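PDB 4JZA: uncharacterized protein from Legionella longbeachae NSW150, which probably removes a phosphate group from phosphoinositide lipids, with the 3-phosphate of phosphatidylinositol 3-phosphate as its likely target. Local coordinates for residues 464-478 against 524-536. Sequence-based numbering, arbitrary orientation.
Sequences NNHPYNMAKRLYYTQ and YAGRELFLSSLEQ
His466 bonds directly to Glu535 of helix 524-542 and is joined to Glu528 through the Thr477 hydroxyl. Its CB lies 3.4 Å from Glu528 OE1. The ring carbon CD2 lies near Ser532 CB. CE1 faces Glu535 OE2, with Leu531 CB farther off. NE2 donates to Glu535 OE1 at 2.8 Å, almost straight at 168° and in the ring plane, but it meets the carboxylate from above its plane. Glu535 has further partners in Tyr508 and Gln415. ND1 donates to Thr477 OG1, also in plane, so both nitrogens fix the ring's rotation. Thr477 OG1 in turn donates to Glu528 OE1, on its syn lone pair. A turn about the CB-CG bond of Glu528 (chi2 -60°) brings its carboxylate to Thr477, and OE2 takes the Thr477 N-H at 3.0 Å.

Segment 464-478 begins in the last two residues of edge strand 462-465 of the large mixed sheet. It goes on into a beta hairpin, strands 469-470 and 474-475, that rests on the helix start. Arg527 holds Thr477 O end-on, with NH1 at 2.8 Å and NH2 at 3.0 Å. Leu474 CD2 sits over a face of the Tyr524 ring, 3.7 Å from its centroid. Ala525 CA lies over a face of the Tyr468 ring, offset toward the rim.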
# COMPACT_ATOMS: atom_id res chain seq x y z
N ASN A 464 -13.01 16.36 16.91
CA ASN A 464 -11.84 17.11 17.34
C ASN A 464 -10.67 16.70 16.51
O ASN A 464 -10.45 15.54 16.31
CB ASN A 464 -11.59 16.89 18.82
CG ASN A 464 -12.77 17.33 19.69
OD1 ASN A 464 -13.83 16.69 19.73
ND2 ASN A 464 -12.61 18.47 20.35
N ASN A 465 -9.96 17.68 15.98
CA ASN A 465 -8.73 17.45 15.24
C ASN A 465 -7.54 18.14 15.89
O ASN A 465 -7.65 19.30 16.25
CB ASN A 465 -8.84 18.00 13.83
CG ASN A 465 -7.62 17.68 13.04
OD1 ASN A 465 -6.85 18.56 12.67
ND2 ASN A 465 -7.39 16.41 12.85
N HIS A 466 -6.41 17.43 15.99
CA HIS A 466 -5.21 17.96 16.63
C HIS A 466 -4.05 17.95 15.73
O HIS A 466 -3.36 16.93 15.55
CB HIS A 466 -4.90 17.18 17.88
CG HIS A 466 -5.99 17.28 18.89
ND1 HIS A 466 -6.30 18.47 19.50
CD2 HIS A 466 -6.88 16.37 19.32
CE1 HIS A 466 -7.32 18.27 20.31
NE2 HIS A 466 -7.69 17.00 20.22
N PRO A 467 -3.82 19.11 15.11
CA PRO A 467 -2.72 19.20 14.20
C PRO A 467 -1.50 19.37 15.03
O PRO A 467 -1.61 19.80 16.16
CB PRO A 467 -3.05 20.47 13.40
CG PRO A 467 -3.90 21.29 14.29
CD PRO A 467 -4.67 20.31 15.11
N TYR A 468 -0.36 18.97 14.50
CA TYR A 468 0.93 19.24 15.13
C TYR A 468 2.00 19.10 14.00
O TYR A 468 2.50 18.02 13.70
CB TYR A 468 1.22 18.33 16.35
CG TYR A 468 2.50 18.73 17.03
CD1 TYR A 468 2.65 20.01 17.53
CD2 TYR A 468 3.57 17.85 17.15
CE1 TYR A 468 3.83 20.42 18.13
CE2 TYR A 468 4.76 18.25 17.76
CZ TYR A 468 4.88 19.54 18.24
OH TYR A 468 6.00 20.01 18.84
N ASN A 469 2.29 20.23 13.36
CA ASN A 469 3.09 20.25 12.16
C ASN A 469 3.94 21.55 12.04
O ASN A 469 3.61 22.58 12.64
CB ASN A 469 2.17 20.07 10.96
CG ASN A 469 2.93 19.77 9.68
OD1 ASN A 469 3.97 19.06 9.69
ND2 ASN A 469 2.45 20.36 8.56
N MSE A 470 5.04 21.47 11.31
CA MSE A 470 5.95 22.60 11.12
C MSE A 470 6.05 22.90 9.66
O MSE A 470 6.35 22.01 8.86
CB MSE A 470 7.32 22.18 11.64
CG MSE A 470 8.38 23.29 11.55
SE MSE A 470 7.89 24.82 12.70
CE MSE A 470 8.95 24.26 14.28
N ALA A 471 5.80 24.15 9.29
CA ALA A 471 6.13 24.63 7.93
C ALA A 471 6.89 25.95 7.76
O ALA A 471 8.10 25.96 7.59
CB ALA A 471 4.88 24.77 7.09
N LYS A 472 6.16 27.05 7.79
CA LYS A 472 6.76 28.36 7.87
C LYS A 472 6.73 28.61 9.38
O LYS A 472 7.69 29.10 9.98
CB LYS A 472 5.85 29.35 7.14
CG LYS A 472 6.28 30.80 7.22
CD LYS A 472 7.24 31.14 6.10
CE LYS A 472 7.76 32.56 6.24
NZ LYS A 472 9.15 32.66 5.74
N ARG A 473 5.61 28.22 9.99
CA ARG A 473 5.39 28.35 11.44
C ARG A 473 4.93 27.02 12.05
O ARG A 473 4.62 26.10 11.33
CB ARG A 473 4.32 29.43 11.68
CG ARG A 473 3.05 29.21 10.85
CD ARG A 473 1.97 30.23 11.17
NE ARG A 473 0.66 29.84 10.63
CZ ARG A 473 -0.26 29.13 11.30
NH1 ARG A 473 -0.05 28.71 12.55
NH2 ARG A 473 -1.41 28.84 10.72
N LEU A 474 4.87 26.92 13.36
CA LEU A 474 4.31 25.74 13.98
C LEU A 474 2.81 25.75 13.76
O LEU A 474 2.21 26.82 13.76
CB LEU A 474 4.59 25.75 15.48
CG LEU A 474 4.20 24.48 16.25
CD1 LEU A 474 4.91 23.22 15.75
CD2 LEU A 474 4.48 24.66 17.73
N TYR A 475 2.21 24.57 13.58
CA TYR A 475 0.74 24.42 13.54
C TYR A 475 0.32 23.50 14.67
O TYR A 475 0.92 22.42 14.84
CB TYR A 475 0.28 23.79 12.23
CG TYR A 475 0.43 24.66 11.02
CD1 TYR A 475 1.65 24.75 10.34
CD2 TYR A 475 -0.67 25.37 10.52
CE1 TYR A 475 1.78 25.54 9.22
CE2 TYR A 475 -0.54 26.17 9.40
CZ TYR A 475 0.69 26.26 8.75
OH TYR A 475 0.82 27.06 7.64
N TYR A 476 -0.66 23.92 15.47
CA TYR A 476 -1.07 23.20 16.66
C TYR A 476 -2.50 23.55 17.02
O TYR A 476 -3.09 24.42 16.40
CB TYR A 476 -0.15 23.51 17.83
CG TYR A 476 -0.07 24.98 18.15
CD1 TYR A 476 0.73 25.82 17.40
CD2 TYR A 476 -0.78 25.52 19.19
CE1 TYR A 476 0.81 27.16 17.68
CE2 TYR A 476 -0.71 26.87 19.49
CZ TYR A 476 0.09 27.68 18.73
OH TYR A 476 0.16 29.01 19.02
N THR A 477 -3.08 22.86 17.99
CA THR A 477 -4.42 23.22 18.42
C THR A 477 -4.41 24.56 19.13
O THR A 477 -3.67 24.76 20.09
CB THR A 477 -5.00 22.17 19.39
OG1 THR A 477 -4.63 20.86 18.96
CG2 THR A 477 -6.50 22.27 19.42
N GLN A 478 -5.25 25.47 18.67
CA GLN A 478 -5.34 26.80 19.26
C GLN A 478 -6.07 26.75 20.59
O GLN A 478 -6.87 25.86 20.83
CB GLN A 478 -6.03 27.76 18.29
CG GLN A 478 -5.32 27.93 16.96
CD GLN A 478 -3.94 28.53 17.11
OE1 GLN A 478 -3.79 29.72 17.33
NE2 GLN A 478 -2.91 27.70 16.97
N TYR A 524 4.95 21.90 23.27
CA TYR A 524 3.74 21.86 22.44
C TYR A 524 3.34 20.44 22.10
O TYR A 524 2.17 20.16 21.94
CB TYR A 524 3.94 22.61 21.12
CG TYR A 524 3.92 24.09 21.22
CD1 TYR A 524 2.72 24.78 21.31
CD2 TYR A 524 5.09 24.82 21.20
CE1 TYR A 524 2.68 26.15 21.40
CE2 TYR A 524 5.06 26.18 21.31
CZ TYR A 524 3.87 26.84 21.39
OH TYR A 524 3.88 28.21 21.51
N ALA A 525 4.32 19.56 21.93
CA ALA A 525 4.05 18.17 21.64
C ALA A 525 3.28 17.58 22.81
O ALA A 525 2.26 16.92 22.64
CB ALA A 525 5.35 17.39 21.39
N GLY A 526 3.76 17.82 24.01
CA GLY A 526 3.08 17.29 25.18
C GLY A 526 1.70 17.86 25.37
O GLY A 526 0.77 17.16 25.82
N ARG A 527 1.56 19.13 25.02
CA ARG A 527 0.28 19.75 25.18
C ARG A 527 -0.72 18.99 24.33
O ARG A 527 -1.82 18.64 24.81
CB ARG A 527 0.31 21.22 24.80
CG ARG A 527 -1.07 21.87 24.74
CD ARG A 527 -0.95 23.39 24.73
NE ARG A 527 -2.22 24.03 24.43
CZ ARG A 527 -2.75 24.17 23.22
NH1 ARG A 527 -2.11 23.73 22.14
NH2 ARG A 527 -3.94 24.76 23.09
N GLU A 528 -0.32 18.69 23.08
CA GLU A 528 -1.18 17.91 22.18
C GLU A 528 -1.60 16.53 22.70
O GLU A 528 -2.72 16.10 22.47
CB GLU A 528 -0.50 17.73 20.82
CG GLU A 528 -0.33 19.03 20.08
CD GLU A 528 -1.61 19.78 19.77
OE1 GLU A 528 -2.63 19.18 19.50
OE2 GLU A 528 -1.62 20.99 19.76
N LEU A 529 -0.69 15.82 23.34
CA LEU A 529 -0.97 14.50 23.77
C LEU A 529 -1.91 14.59 24.92
O LEU A 529 -2.80 13.73 25.06
CB LEU A 529 0.31 13.80 24.19
CG LEU A 529 1.31 13.53 23.06
CD1 LEU A 529 2.55 12.91 23.67
CD2 LEU A 529 0.75 12.60 22.02
N PHE A 530 -1.72 15.62 25.75
CA PHE A 530 -2.64 15.86 26.87
C PHE A 530 -4.02 16.30 26.40
O PHE A 530 -5.02 15.80 26.90
CB PHE A 530 -2.08 16.88 27.86
CG PHE A 530 -1.28 16.25 28.94
CD1 PHE A 530 -1.91 15.67 29.99
CD2 PHE A 530 0.10 16.25 28.90
CE1 PHE A 530 -1.18 15.07 30.99
CE2 PHE A 530 0.84 15.66 29.90
CZ PHE A 530 0.20 15.08 30.95
N LEU A 531 -4.09 17.21 25.44
CA LEU A 531 -5.37 17.54 24.88
C LEU A 531 -6.03 16.32 24.33
O LEU A 531 -7.18 16.12 24.62
CB LEU A 531 -5.25 18.55 23.78
CG LEU A 531 -4.81 19.92 24.28
CD1 LEU A 531 -4.64 20.76 23.05
CD2 LEU A 531 -5.81 20.56 25.24
N SER A 532 -5.33 15.48 23.56
CA SER A 532 -5.99 14.34 22.91
C SER A 532 -6.38 13.29 23.97
O SER A 532 -7.48 12.74 23.93
CB SER A 532 -5.18 13.79 21.69
OG SER A 532 -4.04 13.05 22.07
N SER A 533 -5.54 13.08 24.98
CA SER A 533 -5.82 12.07 26.01
C SER A 533 -6.99 12.50 26.85
O SER A 533 -7.82 11.67 27.21
CB SER A 533 -4.60 11.79 26.90
OG SER A 533 -3.65 10.94 26.28
N LEU A 534 -7.08 13.79 27.18
CA LEU A 534 -8.17 14.28 28.08
C LEU A 534 -9.53 14.16 27.39
O LEU A 534 -10.44 13.61 27.96
CB LEU A 534 -7.90 15.71 28.59
CG LEU A 534 -6.75 15.78 29.60
CD1 LEU A 534 -6.33 17.22 29.81
CD2 LEU A 534 -7.07 15.14 30.94
N GLU A 535 -9.63 14.57 26.12
CA GLU A 535 -10.80 14.33 25.33
C GLU A 535 -11.24 12.89 25.40
O GLU A 535 -12.43 12.63 25.55
CB GLU A 535 -10.56 14.68 23.88
CG GLU A 535 -10.36 16.16 23.68
CD GLU A 535 -9.98 16.55 22.25
OE1 GLU A 535 -9.90 15.69 21.31
OE2 GLU A 535 -9.74 17.76 22.07
N GLN A 536 -10.30 11.94 25.32
CA GLN A 536 -10.69 10.52 25.34
C GLN A 536 -11.12 10.15 26.72
O GLN A 536 -12.01 9.35 26.88
CB GLN A 536 -9.56 9.58 24.95
CG GLN A 536 -9.08 9.74 23.53
CD GLN A 536 -9.94 9.06 22.54
OE1 GLN A 536 -10.86 8.33 22.92
NE2 GLN A 536 -9.67 9.29 21.26